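Side-chain contacts in carbohydrate kinase, FGGY (Rhodospirillum rubrum, PDB 3IFR), which probably phosphorylates D-xylulose as a sugar kinase of the FGGY family, whose members are built from two actin-like ATPase domains: residues D245-A250 and D270-S275; I255-D260 and G454-T459; L284-H289 and G293-N298. All coordinates share one frame; numbering follows the deposited sequence.

Contacts 1 and 3 are close neighbours, their centres about 8 Å apart, while the centre of contact 2 is about 11 Å from that of contact 1 and about 14 Å from that of contact 3. All three gather round strands 260-265, 269-273 and 298-301 of the C-terminal domain's sheet. Residues 270-275 are the hub: Ala274 is hydrogen-bonded to Gly259 and Asp260 of contact 2, and Val273 and Ser275 to Pro297 and Tyr295 of contact 3. Along the chain the segments of contacts 1 and 2 alternate, and contact 3 follows contact 1, nested in the loop that contact 2 closes. Through contact 1, helix 245-252 packs on strand 269-273, where the two actin-like domains meet.

Contact 1: residues D245-A250 and D270-S275; sequences DHIASA and DIIVAS
Ile272 puts its two branches against helix 245-252, meeting His246 with one and Ala250 with the other. The contact joins the two actin-like halves of the FGGY fold: the helix follows strand 238-244 of the first sheet, whereas Ile272 belongs to strand 269-273 of the second. Helix and strand segments run at 67° to each other with their axes 9.2 Å apart, close enough for one long aliphatic residue to span the gap. Strand alternation does the rest, since Ile271 and Val273 turn to helix 372-397 and leave Ile272 to this side.

Beta-branching suits the place. With CG2 anti to the backbone N, that methyl lies 3.7 Å from Ala250 CB and also reaches CD1 of Ile247, at 4.3 Å. Ala250 is small enough to let the strand come close, the CA atoms of Ala250 and Ile272 being 6.6 Å apart. The longer branch carries CD1 to 3.4 Å from His246 O, a carbonyl whose hydrogen bonding is met within the helix by Ala250 N.

His246 takes a different part. Its CG stands between the backbone N and the carbonyl carbon (chi1 67°), which lifts the ring from the helix toward Asp287 and Asn298, and a phosphate ion, probably from the crystallisation liquor, is bound nearby, consistent with a pocket between the domains. One ring face is covered by CD1 of Ile247, lying 3.5 Å above the plane and displaced toward the rim. Ile272 CD1 instead comes to the ring edge, near the ring plane, 4.1 Å from His246 CD2.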
loop_
_atom_site.group_PDB
_atom_site.type_symbol
_atom_site.label_atom_id
_atom_site.label_comp_id
_atom_site.label_asym_id
_atom_site.label_seq_id
_atom_site.Cartn_x
_atom_site.Cartn_y
_atom_site.Cartn_z
ATOM N N ASP A 245 -0.154 -4.636 4.486
ATOM C CA ASP A 245 -0.427 -3.311 5.006
ATOM C C ASP A 245 -1.338 -2.377 4.234
ATOM O O ASP A 245 -2.204 -1.820 4.811
ATOM C CB ASP A 245 0.807 -2.580 5.530
ATOM C CG ASP A 245 1.764 -2.152 4.462
ATOM O OD1 ASP A 245 1.648 -2.495 3.308
ATOM O OD2 ASP A 245 2.649 -1.445 4.792
ATOM N N HIS A 246 -1.144 -2.207 2.936
ATOM C CA HIS A 246 -1.994 -1.316 2.206
ATOM C C HIS A 246 -3.440 -1.801 2.079
ATOM O O HIS A 246 -4.321 -1.018 2.096
ATOM C CB HIS A 246 -1.361 -0.866 0.873
ATOM C CG HIS A 246 -1.208 -1.955 -0.128
ATOM N ND1 HIS A 246 -0.398 -3.035 0.081
ATOM C CD2 HIS A 246 -1.753 -2.133 -1.344
ATOM C CE1 HIS A 246 -0.456 -3.832 -0.955
ATOM N NE2 HIS A 246 -1.268 -3.307 -1.835
ATOM N N ILE A 247 -3.650 -3.095 1.996
ATOM C CA ILE A 247 -4.962 -3.698 2.007
ATOM C C ILE A 247 -5.678 -3.527 3.370
ATOM O O ILE A 247 -6.871 -3.243 3.406
ATOM C CB ILE A 247 -4.926 -5.213 1.617
ATOM C CG1 ILE A 247 -3.974 -5.438 0.437
ATOM C CG2 ILE A 247 -6.356 -5.687 1.262
ATOM C CD1 ILE A 247 -4.388 -4.627 -0.781
ATOM N N ALA A 248 -4.953 -3.689 4.475
ATOM C CA ALA A 248 -5.556 -3.491 5.787
ATOM C C ALA A 248 -5.934 -2.026 5.914
ATOM O O ALA A 248 -6.978 -1.698 6.490
ATOM C CB ALA A 248 -4.625 -3.910 6.903
ATOM N N SER A 249 -5.115 -1.147 5.341
ATOM C CA SER A 249 -5.486 0.264 5.289
ATOM C C SER A 249 -6.761 0.457 4.479
ATOM O O SER A 249 -7.631 1.229 4.871
ATOM C CB SER A 249 -4.374 1.137 4.721
ATOM O OG SER A 249 -3.682 1.764 5.771
ATOM N N ALA A 250 -6.896 -0.241 3.352
ATOM C CA ALA A 250 -8.128 -0.084 2.570
ATOM C C ALA A 250 -9.342 -0.514 3.418
ATOM O O ALA A 250 -10.293 0.226 3.577
ATOM C CB ALA A 250 -8.063 -0.848 1.274
ATOM N N ASP A 270 -2.108 6.218 -3.915
ATOM C CA ASP A 270 -2.526 4.839 -4.140
ATOM C C ASP A 270 -3.961 4.842 -4.523
ATOM O O ASP A 270 -4.719 5.735 -4.126
ATOM C CB ASP A 270 -2.428 3.988 -2.875
ATOM C CG ASP A 270 -1.007 3.630 -2.522
ATOM O OD1 ASP A 270 -0.667 2.421 -2.589
ATOM O OD2 ASP A 270 -0.227 4.553 -2.191
ATOM N N ILE A 271 -4.353 3.800 -5.244
ATOM C CA ILE A 271 -5.757 3.572 -5.470
ATOM C C ILE A 271 -6.019 2.094 -5.262
ATOM O O ILE A 271 -5.314 1.261 -5.807
ATOM C CB ILE A 271 -6.160 4.089 -6.866
ATOM C CG1 ILE A 271 -7.606 3.725 -7.196
ATOM C CG2 ILE A 271 -5.177 3.594 -7.947
ATOM C CD1 ILE A 271 -8.039 4.376 -8.500
ATOM N N ILE A 272 -7.000 1.777 -4.423
ATOM C CA ILE A 272 -7.216 0.413 -3.970
ATOM C C ILE A 272 -8.708 0.214 -4.149
ATOM O O ILE A 272 -9.495 1.111 -3.842
ATOM C CB ILE A 272 -6.835 0.237 -2.475
ATOM C CG1 ILE A 272 -5.539 0.997 -2.149
ATOM C CG2 ILE A 272 -6.725 -1.223 -2.106
ATOM C CD1 ILE A 272 -4.811 0.554 -0.823
ATOM N N VAL A 273 -9.101 -0.937 -4.680
ATOM C CA VAL A 273 -10.485 -1.159 -5.051
ATOM C C VAL A 273 -10.856 -2.548 -4.618
ATOM O O VAL A 273 -10.053 -3.451 -4.759
ATOM C CB VAL A 273 -10.591 -1.109 -6.566
ATOM C CG1 VAL A 273 -11.963 -1.455 -7.018
ATOM C CG2 VAL A 273 -10.175 0.276 -7.040
ATOM N N ALA A 274 -12.046 -2.736 -4.067
ATOM C CA ALA A 274 -12.515 -4.091 -3.802
ATOM C C ALA A 274 -13.309 -4.571 -5.024
ATOM O O ALA A 274 -14.048 -3.796 -5.621
ATOM C CB ALA A 274 -13.370 -4.113 -2.537
ATOM N N SER A 275 -13.145 -5.831 -5.407
ATOM C CA SER A 275 -13.762 -6.347 -6.626
ATOM C C SER A 275 -13.981 -7.829 -6.486
ATOM O O SER A 275 -13.173 -8.510 -5.835
ATOM C CB SER A 275 -12.850 -6.091 -7.837
ATOM O OG SER A 275 -13.123 -7.003 -8.879
#

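Contact 2: residues I255-D260 and G454-T459; sequences ITRPGD and GWDDVT
Asp260 OD2 is gripped by two consecutive backbone amides, Thr256 N at 3.0 Å and Arg257 N at 2.7 Å, the same two residues that face segment 454-459. The oxygen offers Thr256 N its anti lone pair, while Arg257 N arrives from above the carboxylate plane, 58° out of it. Arg403 adds a salt bridge to OD2, which would probably offset the charge of this buried carboxylate. Asp260 N donates to Arg257 O, the bond of a type II beta turn whose Pro258 and Gly259 take the positions their backbone preferences favour; the carboxylate of its last residue folds back to the amides where the turn begins.

Residues 255-260 lead from helix 245-252 into strand 260-265, crossing from the first actin-like sheet to the second, and pack on the connection from helix 437-448 to strand 463-468. The CG2 methyl of Thr256, anti to the carbonyl carbon, sits 3.7 Å from Asp456 N and 3.9 Å from Trp455 O. Replacing Thr256 by a glycine would probably leave a gap over these backbone atoms and remove the main side-chain packing between the segments. The Trp455 ring leads away, to Trp443 and Leu251.

Farther out, the extended Arg257 chain brings its guanidinium nearly coplanar with the Asp456 carboxylate (25° between planes). Asp456 OD1 lies at the guanidinium edge, but Arg257 NH2 stays 4.1 Å from it, too long for a salt bridge.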
loop_
_atom_site.group_PDB
_atom_site.type_symbol
_atom_site.label_atom_id
_atom_site.label_comp_id
_atom_site.label_asym_id
_atom_site.label_seq_id
_atom_site.Cartn_x
_atom_site.Cartn_y
_atom_site.Cartn_z
ATOM N N ILE A 255 -13.224 0.032 2.664
ATOM C CA ILE A 255 -13.356 -0.597 1.361
ATOM C C ILE A 255 -13.595 -2.096 1.584
ATOM O O ILE A 255 -12.634 -2.904 1.785
ATOM C CB ILE A 255 -12.127 -0.314 0.450
ATOM C CG1 ILE A 255 -12.293 1.045 -0.251
ATOM C CG2 ILE A 255 -11.999 -1.361 -0.627
ATOM C CD1 ILE A 255 -11.979 2.219 0.603
ATOM N N THR A 256 -14.873 -2.463 1.565
ATOM C CA THR A 256 -15.326 -3.811 1.889
ATOM C C THR A 256 -16.259 -4.454 0.868
ATOM O O THR A 256 -16.491 -5.659 0.918
ATOM C CB THR A 256 -16.060 -3.873 3.274
ATOM O OG1 THR A 256 -17.336 -3.269 3.154
ATOM C CG2 THR A 256 -15.297 -3.143 4.338
ATOM N N ARG A 257 -16.842 -3.671 -0.031
ATOM C CA ARG A 257 -17.783 -4.237 -1.010
ATOM C C ARG A 257 -17.271 -4.060 -2.429
ATOM O O ARG A 257 -16.672 -3.028 -2.759
ATOM C CB ARG A 257 -19.139 -3.548 -0.909
ATOM C CG ARG A 257 -19.621 -3.160 0.508
ATOM C CD ARG A 257 -20.841 -2.177 0.414
ATOM N NE ARG A 257 -21.495 -1.836 1.687
ATOM C CZ ARG A 257 -22.332 -0.798 1.845
ATOM N NH1 ARG A 257 -22.607 0.008 0.809
ATOM N NH2 ARG A 257 -22.900 -0.561 3.037
ATOM N N PRO A 258 -17.530 -5.043 -3.291
ATOM C CA PRO A 258 -17.139 -4.885 -4.698
ATOM C C PRO A 258 -17.511 -3.485 -5.185
ATOM O O PRO A 258 -18.646 -3.047 -5.007
ATOM C CB PRO A 258 -17.987 -5.936 -5.413
ATOM C CG PRO A 258 -18.282 -6.946 -4.346
ATOM C CD PRO A 258 -18.353 -6.233 -3.058
ATOM N N GLY A 259 -16.564 -2.756 -5.756
ATOM C CA GLY A 259 -16.895 -1.466 -6.338
ATOM C C GLY A 259 -16.460 -0.299 -5.478
ATOM O O GLY A 259 -16.448 0.819 -5.950
ATOM N N ASP A 260 -16.117 -0.573 -4.222
ATOM C CA ASP A 260 -15.565 0.412 -3.306
ATOM C C ASP A 260 -14.173 0.803 -3.747
ATOM O O ASP A 260 -13.375 -0.061 -4.053
ATOM C CB ASP A 260 -15.442 -0.175 -1.894
ATOM C CG ASP A 260 -16.781 -0.353 -1.222
ATOM O OD1 ASP A 260 -17.759 0.141 -1.807
ATOM O OD2 ASP A 260 -16.853 -0.955 -0.115
ATOM N N GLY A 454 -19.703 -7.169 11.215
ATOM C CA GLY A 454 -19.316 -7.360 9.834
ATOM C C GLY A 454 -18.064 -6.606 9.466
ATOM O O GLY A 454 -17.640 -5.781 10.208
ATOM N N TRP A 455 -17.491 -6.893 8.309
ATOM C CA TRP A 455 -16.300 -6.228 7.819
ATOM C C TRP A 455 -16.517 -4.730 7.678
ATOM O O TRP A 455 -15.760 -3.916 8.116
ATOM C CB TRP A 455 -15.834 -6.865 6.507
ATOM C CG TRP A 455 -15.352 -8.259 6.642
ATOM C CD1 TRP A 455 -16.058 -9.356 6.436
ATOM C CD2 TRP A 455 -14.054 -8.697 7.041
ATOM N NE1 TRP A 455 -15.329 -10.452 6.664
ATOM C CE2 TRP A 455 -14.080 -10.082 7.050
ATOM C CE3 TRP A 455 -12.872 -8.050 7.390
ATOM C CZ2 TRP A 455 -12.988 -10.840 7.402
ATOM C CZ3 TRP A 455 -11.808 -8.788 7.700
ATOM C CH2 TRP A 455 -11.864 -10.176 7.719
ATOM N N ASP A 456 -17.559 -4.401 6.967
ATOM C CA ASP A 456 -18.464 -3.326 7.181
ATOM C C ASP A 456 -18.216 -2.411 8.387
ATOM O O ASP A 456 -18.164 -1.212 8.297
ATOM C CB ASP A 456 -19.787 -4.036 7.401
ATOM C CG ASP A 456 -20.902 -3.335 6.817
ATOM O OD1 ASP A 456 -20.898 -3.051 5.633
ATOM O OD2 ASP A 456 -21.804 -3.044 7.584
ATOM N N ASP A 457 -18.080 -3.017 9.541
ATOM C CA ASP A 457 -18.114 -2.276 10.757
ATOM C C ASP A 457 -16.836 -1.577 11.163
ATOM O O ASP A 457 -16.833 -0.775 12.061
ATOM C CB ASP A 457 -18.703 -3.146 11.825
ATOM C CG ASP A 457 -20.140 -3.242 11.690
ATOM O OD1 ASP A 457 -20.754 -2.191 11.746
ATOM O OD2 ASP A 457 -20.665 -4.332 11.481
ATOM N N VAL A 458 -15.769 -1.864 10.446
ATOM C CA VAL A 458 -14.482 -1.315 10.715
ATOM C C VAL A 458 -14.530 0.189 10.873
ATOM O O VAL A 458 -13.746 0.773 11.554
ATOM C CB VAL A 458 -13.515 -1.661 9.602
ATOM C CG1 VAL A 458 -13.881 -0.968 8.341
ATOM C CG2 VAL A 458 -12.165 -1.332 9.970
ATOM N N THR A 459 -15.442 0.816 10.189
ATOM C CA THR A 459 -15.361 2.233 10.029
ATOM C C THR A 459 -15.731 3.060 11.250
ATOM O O THR A 459 -15.498 4.235 11.269
ATOM C CB THR A 459 -16.119 2.674 8.810
ATOM O OG1 THR A 459 -15.242 3.429 7.960
ATOM C CG2 THR A 459 -17.283 3.480 9.215
#

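Contact 3: residues L284-H289 and G293-N298; sequences LYLDYH and GLYAPN
Backbone hydrogen bonds lace the two segments together at four points. Tyr285 and Asn298 form an antiparallel hydrogen-bonded pair, with Asn298 N 2.8 Å from Tyr285 O and Tyr285 N 2.8 Å from Asn298 O. Farther along, Ala296 N donates to Asp287 O at 2.8 Å, and His289 N to Leu294 O at 3.0 Å.

Among polar side chains, Asn298 does the most. A chi1 of 59° bends the amide back over its own main chain, where ND2 donates twice: to Asp287 OD1 across the contact at 3.0 Å, and to Ala296 O at 3.1 Å. The second bond lies in the amide plane; the first is tilted from it and meets the carboxylate on its anti side. Two donations should fix the rotation of the amide, and asparagine is apt here because it offers both N-H groups from one atom. Its OD1 lies at the edge of the Tyr285 ring, in the ring plane. A phosphate ion is bound beside this side chain, and His246 of the helix 245-252 is close by.

Together the segments make a hairpin-like connection between strand 269-273 and strand 298-301, the latter outermost in its sheet within this chain; Tyr285 pairs with its first residue. The pairing amounts to two single bridges, Tyr285 with Asn298 and Tyr288 with Tyr295.

Apolar contacts gather on the side of Leu286. Its CG is anti to the backbone N (chi1 -168°), turning CD1 back toward Pro297, whose CG is 3.8 Å away, and toward CB of Tyr295. The rings of Tyr288 and Tyr295 lie side by side, pointing the same way, with planes 31° apart; CE1 of Tyr288 approaches CE2 of Tyr295 to 3.7 Å, and Arg179 makes a cation-pi contact with Tyr288.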
loop_
_atom_site.group_PDB
_atom_site.type_symbol
_atom_site.label_atom_id
_atom_site.label_comp_id
_atom_site.label_asym_id
_atom_site.label_seq_id
_atom_site.Cartn_x
_atom_site.Cartn_y
_atom_site.Cartn_z
ATOM N N LEU A 284 -2.148 -2.224 -13.464
ATOM C CA LEU A 284 -2.653 -2.237 -12.094
ATOM C C LEU A 284 -2.192 -3.548 -11.483
ATOM O O LEU A 284 -2.211 -4.578 -12.167
ATOM C CB LEU A 284 -4.177 -2.240 -12.125
ATOM C CG LEU A 284 -4.801 -0.912 -12.552
ATOM C CD1 LEU A 284 -6.302 -1.056 -12.728
ATOM C CD2 LEU A 284 -4.486 0.190 -11.543
ATOM N N TYR A 285 -1.770 -3.541 -10.223
ATOM C CA TYR A 285 -1.313 -4.784 -9.588
ATOM C C TYR A 285 -2.446 -5.470 -8.818
ATOM O O TYR A 285 -3.347 -4.821 -8.328
ATOM C CB TYR A 285 -0.165 -4.502 -8.614
ATOM C CG TYR A 285 0.555 -3.170 -8.839
ATOM C CD1 TYR A 285 1.500 -3.027 -9.855
ATOM C CD2 TYR A 285 0.302 -2.055 -8.019
ATOM C CE1 TYR A 285 2.169 -1.807 -10.062
ATOM C CE2 TYR A 285 0.969 -0.838 -8.216
ATOM C CZ TYR A 285 1.891 -0.722 -9.244
ATOM O OH TYR A 285 2.549 0.473 -9.461
ATOM N N LEU A 286 -2.364 -6.776 -8.661
ATOM C CA LEU A 286 -3.383 -7.479 -7.942
ATOM C C LEU A 286 -2.961 -7.988 -6.547
ATOM O O LEU A 286 -1.788 -8.296 -6.298
ATOM C CB LEU A 286 -3.909 -8.601 -8.828
ATOM C CG LEU A 286 -5.177 -9.366 -8.489
ATOM C CD1 LEU A 286 -6.476 -8.502 -8.420
ATOM C CD2 LEU A 286 -5.316 -10.485 -9.504
ATOM N N ASP A 287 -3.947 -8.060 -5.643
ATOM C CA ASP A 287 -3.784 -8.637 -4.303
ATOM C C ASP A 287 -5.089 -9.332 -3.980
ATOM O O ASP A 287 -6.108 -9.034 -4.598
ATOM C CB ASP A 287 -3.568 -7.555 -3.245
ATOM C CG ASP A 287 -2.120 -7.090 -3.139
ATOM O OD1 ASP A 287 -1.691 -6.154 -3.861
ATOM O OD2 ASP A 287 -1.417 -7.612 -2.257
ATOM N N TYR A 288 -5.076 -10.230 -2.994
ATOM C CA TYR A 288 -6.322 -10.702 -2.425
ATOM C C TYR A 288 -6.802 -9.656 -1.444
ATOM O O TYR A 288 -5.993 -9.041 -0.758
ATOM C CB TYR A 288 -6.124 -12.009 -1.689
ATOM C CG TYR A 288 -5.772 -13.159 -2.607
ATOM C CD1 TYR A 288 -6.762 -13.894 -3.234
ATOM C CD2 TYR A 288 -4.443 -13.512 -2.835
ATOM C CE1 TYR A 288 -6.442 -14.948 -4.070
ATOM C CE2 TYR A 288 -4.115 -14.564 -3.664
ATOM C CZ TYR A 288 -5.116 -15.272 -4.283
ATOM O OH TYR A 288 -4.786 -16.302 -5.107
ATOM N N HIS A 289 -8.114 -9.430 -1.353
ATOM C CA HIS A 289 -8.596 -8.596 -0.262
ATOM C C HIS A 289 -8.468 -9.361 1.051
ATOM O O HIS A 289 -8.272 -10.571 1.049
ATOM C CB HIS A 289 -10.047 -8.239 -0.471
ATOM C CG HIS A 289 -10.464 -7.013 0.267
ATOM N ND1 HIS A 289 -11.265 -6.041 -0.297
ATOM C CD2 HIS A 289 -10.181 -6.585 1.514
ATOM C CE1 HIS A 289 -11.461 -5.073 0.578
ATOM N NE2 HIS A 289 -10.799 -5.377 1.674
ATOM N N GLY A 293 -13.095 -13.857 -0.355
ATOM C CA GLY A 293 -13.882 -13.911 -1.560
ATOM C C GLY A 293 -13.582 -12.758 -2.477
ATOM O O GLY A 293 -13.826 -12.824 -3.676
ATOM N N LEU A 294 -13.042 -11.689 -1.930
ATOM C CA LEU A 294 -12.759 -10.526 -2.753
ATOM C C LEU A 294 -11.292 -10.411 -3.140
ATOM O O LEU A 294 -10.398 -10.961 -2.457
ATOM C CB LEU A 294 -13.300 -9.245 -2.097
ATOM C CG LEU A 294 -14.820 -9.265 -1.751
ATOM C CD1 LEU A 294 -15.285 -7.933 -1.270
ATOM C CD2 LEU A 294 -15.709 -9.736 -2.920
ATOM N N TYR A 295 -11.067 -9.738 -4.272
ATOM C CA TYR A 295 -9.754 -9.307 -4.728
ATOM C C TYR A 295 -9.596 -7.803 -4.497
ATOM O O TYR A 295 -10.575 -7.094 -4.221
ATOM C CB TYR A 295 -9.594 -9.672 -6.200
ATOM C CG TYR A 295 -9.630 -11.165 -6.440
ATOM C CD1 TYR A 295 -10.805 -11.820 -6.713
ATOM C CD2 TYR A 295 -8.469 -11.929 -6.386
ATOM C CE1 TYR A 295 -10.833 -13.208 -6.932
ATOM C CE2 TYR A 295 -8.492 -13.307 -6.609
ATOM C CZ TYR A 295 -9.676 -13.930 -6.875
ATOM O OH TYR A 295 -9.695 -15.291 -7.083
ATOM N N ALA A 296 -8.369 -7.307 -4.586
ATOM C CA ALA A 296 -8.085 -5.887 -4.350
ATOM C C ALA A 296 -7.097 -5.317 -5.379
ATOM O O ALA A 296 -5.958 -4.998 -5.058
ATOM C CB ALA A 296 -7.568 -5.652 -2.913
ATOM N N PRO A 297 -7.544 -5.170 -6.633
ATOM C CA PRO A 297 -6.644 -4.556 -7.613
ATOM C C PRO A 297 -6.237 -3.208 -7.068
ATOM O O PRO A 297 -7.080 -2.531 -6.505
ATOM C CB PRO A 297 -7.545 -4.356 -8.845
ATOM C CG PRO A 297 -8.645 -5.340 -8.687
ATOM C CD PRO A 297 -8.866 -5.504 -7.193
ATOM N N ASN A 298 -4.988 -2.819 -7.218
ATOM C CA ASN A 298 -4.519 -1.539 -6.707
ATOM C C ASN A 298 -3.473 -0.931 -7.626
ATOM O O ASN A 298 -2.901 -1.594 -8.489
ATOM C CB ASN A 298 -3.935 -1.641 -5.275
ATOM C CG ASN A 298 -2.764 -2.597 -5.195
ATOM O OD1 ASN A 298 -1.584 -2.186 -5.139
ATOM N ND2 ASN A 298 -3.075 -3.886 -5.227
#